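Putative isochorismatase (Streptomyces avermitilis, PDB 3KL2) is of unknown function but belongs to the isochorismatase-like cysteine hydrolase family and is probably a hydrolase. Local coordinates at residues F144-K149 and R175-I180. Sequence-based numbering, arbitrary orientation.
Sequences FILRSK and RGFRVI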
loop_
_atom_site.group_PDB
_atom_site.type_symbol
_atom_site.label_atom_id
_atom_site.label_comp_id
_atom_site.label_asym_id
_atom_site.label_seq_id
_atom_site.Cartn_x
_atom_site.Cartn_y
_atom_site.Cartn_z
ATOM N N PHE A 144 -9.689 1.935 0.821
ATOM C CA PHE A 144 -10.418 1.854 2.087
ATOM C C PHE A 144 -11.961 1.803 1.937
ATOM O O PHE A 144 -12.629 1.009 2.568
ATOM C CB PHE A 144 -10.071 3.032 2.956
ATOM C CG PHE A 144 -10.619 2.942 4.316
ATOM C CD1 PHE A 144 -9.812 2.554 5.378
ATOM C CD2 PHE A 144 -11.950 3.240 4.552
ATOM C CE1 PHE A 144 -10.344 2.482 6.661
ATOM C CE2 PHE A 144 -12.471 3.146 5.822
ATOM C CZ PHE A 144 -11.698 2.779 6.858
ATOM N N ILE A 145 -12.502 2.658 1.094
ATOM C CA ILE A 145 -13.938 2.794 0.977
ATOM C C ILE A 145 -14.515 1.593 0.238
ATOM O O ILE A 145 -15.541 1.062 0.653
ATOM C CB ILE A 145 -14.311 4.147 0.298
ATOM C CG1 ILE A 145 -13.969 5.285 1.254
ATOM C CG2 ILE A 145 -15.806 4.171 -0.161
ATOM C CD1 ILE A 145 -14.029 6.688 0.692
ATOM N N LEU A 146 -13.868 1.157 -0.842
ATOM C CA LEU A 146 -14.348 0.000 -1.570
ATOM C C LEU A 146 -14.339 -1.219 -0.672
ATOM O O LEU A 146 -15.305 -1.997 -0.633
ATOM C CB LEU A 146 -13.469 -0.319 -2.775
ATOM C CG LEU A 146 -13.451 0.654 -3.966
ATOM C CD1 LEU A 146 -12.329 0.228 -4.859
ATOM C CD2 LEU A 146 -14.772 0.727 -4.730
ATOM N N ARG A 147 -13.223 -1.459 -0.008
ATOM C CA ARG A 147 -13.162 -2.646 0.819
ATOM C C ARG A 147 -14.144 -2.533 1.975
ATOM O O ARG A 147 -14.833 -3.512 2.279
ATOM C CB ARG A 147 -11.763 -2.894 1.370
ATOM C CG ARG A 147 -10.726 -3.193 0.301
ATOM C CD ARG A 147 -11.165 -4.250 -0.667
ATOM N NE ARG A 147 -10.016 -4.821 -1.386
ATOM C CZ ARG A 147 -10.092 -5.845 -2.237
ATOM N NH1 ARG A 147 -11.240 -6.452 -2.490
ATOM N NH2 ARG A 147 -8.999 -6.276 -2.819
ATOM N N SER A 148 -14.248 -1.350 2.596
ATOM C CA SER A 148 -15.206 -1.205 3.705
ATOM C C SER A 148 -16.634 -1.494 3.249
ATOM O O SER A 148 -17.387 -2.109 3.985
ATOM C CB SER A 148 -15.123 0.193 4.331
ATOM O OG SER A 148 -15.804 0.260 5.572
ATOM N N LYS A 149 -16.982 -1.096 2.019
ATOM C CA LYS A 149 -18.335 -1.247 1.497
ATOM C C LYS A 149 -18.589 -2.640 0.908
ATOM O O LYS A 149 -19.706 -2.948 0.554
ATOM C CB LYS A 149 -18.637 -0.156 0.457
ATOM C CG LYS A 149 -18.751 1.226 1.057
ATOM C CD LYS A 149 -19.134 2.339 0.068
ATOM C CE LYS A 149 -20.532 2.199 -0.525
ATOM N NZ LYS A 149 -21.646 1.968 0.486
ATOM N N ARG A 175 -4.863 -5.617 -6.726
ATOM C CA ARG A 175 -5.493 -5.681 -5.430
ATOM C C ARG A 175 -6.713 -6.552 -5.459
ATOM O O ARG A 175 -7.458 -6.528 -4.523
ATOM C CB ARG A 175 -5.822 -4.281 -4.934
ATOM C CG ARG A 175 -4.576 -3.577 -4.462
ATOM C CD ARG A 175 -4.882 -2.227 -3.946
ATOM N NE ARG A 175 -3.692 -1.415 -3.912
ATOM C CZ ARG A 175 -3.538 -0.318 -3.189
ATOM N NH1 ARG A 175 -4.502 0.101 -2.386
ATOM N NH2 ARG A 175 -2.413 0.359 -3.275
ATOM N N GLY A 176 -6.904 -7.333 -6.521
ATOM C CA GLY A 176 -7.910 -8.402 -6.507
ATOM C C GLY A 176 -9.333 -8.040 -6.929
ATOM O O GLY A 176 -10.197 -8.921 -7.000
ATOM N N PHE A 177 -9.568 -6.773 -7.240
ATOM C CA PHE A 177 -10.809 -6.312 -7.841
ATOM C C PHE A 177 -10.999 -6.885 -9.237
ATOM O O PHE A 177 -10.057 -7.108 -9.950
ATOM C CB PHE A 177 -10.839 -4.758 -7.915
ATOM C CG PHE A 177 -10.788 -4.080 -6.562
ATOM C CD1 PHE A 177 -11.903 -4.047 -5.740
ATOM C CD2 PHE A 177 -9.630 -3.497 -6.103
ATOM C CE1 PHE A 177 -11.881 -3.449 -4.514
ATOM C CE2 PHE A 177 -9.602 -2.862 -4.873
ATOM C CZ PHE A 177 -10.736 -2.830 -4.085
ATOM N N ARG A 178 -12.237 -7.188 -9.585
ATOM C CA ARG A 178 -12.618 -7.403 -10.943
ATOM C C ARG A 178 -12.767 -6.000 -11.556
ATOM O O ARG A 178 -13.772 -5.306 -11.312
ATOM C CB ARG A 178 -13.952 -8.142 -11.022
ATOM C CG ARG A 178 -14.427 -8.221 -12.456
ATOM C CD ARG A 178 -15.593 -9.115 -12.638
ATOM N NE ARG A 178 -16.773 -8.660 -11.910
ATOM C CZ ARG A 178 -18.008 -9.026 -12.216
ATOM N NH1 ARG A 178 -18.211 -9.862 -13.220
ATOM N NH2 ARG A 178 -19.041 -8.558 -11.537
ATOM N N VAL A 179 -11.756 -5.569 -12.303
ATOM C CA VAL A 179 -11.813 -4.280 -13.002
ATOM C C VAL A 179 -12.520 -4.381 -14.364
ATOM O O VAL A 179 -12.201 -5.227 -15.169
ATOM C CB VAL A 179 -10.398 -3.736 -13.231
ATOM C CG1 VAL A 179 -10.462 -2.311 -13.715
ATOM C CG2 VAL A 179 -9.573 -3.869 -11.916
ATOM N N ILE A 180 -13.468 -3.509 -14.615
ATOM C CA ILE A 180 -14.095 -3.388 -15.924
ATOM C C ILE A 180 -13.726 -1.989 -16.418
ATOM O O ILE A 180 -13.927 -1.014 -15.693
ATOM C CB ILE A 180 -15.614 -3.498 -15.814
ATOM C CG1 ILE A 180 -16.023 -4.921 -15.469
ATOM C CG2 ILE A 180 -16.302 -3.083 -17.104
ATOM C CD1 ILE A 180 -17.447 -4.988 -14.965
#
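The guanidinium of R147 lies flat over one face of the F177 ring, R147 CZ 4.0 Å from the centroid of the F177 ring, in a cation-pi stack with the two planes 24° apart. The stack is displaced toward the rim, so R147 NE sits 3.4 Å from F177 CZ. A bend at chi2 (-49°) turns the arginine chain off the helix and brings its planar end over the phenylalanine. L146, one residue earlier on helix 142-149, meets the same ring obliquely, its CD1 3.5 Å from F177 CZ; a branched leucine suits this place because it also packs on M76 and I154 of the central parallel sheet. Helix 164-174 ends in a Schellman motif whose C-prime residue is G176; at its positive phi (88°) a CB would run into R175 O, so glycine fits. R175 reaches across to helix 142-149, where its NH1 forms a salt bridge with D143. Replacing F177 by an alanine would probably leave the R147 guanidinium without its aromatic platform and open a gap beside L146. R147 also lies near R147 of a third subunit, and the ring's pi cloud, with a long, weak ion pair to D143, may offset some of that like charge.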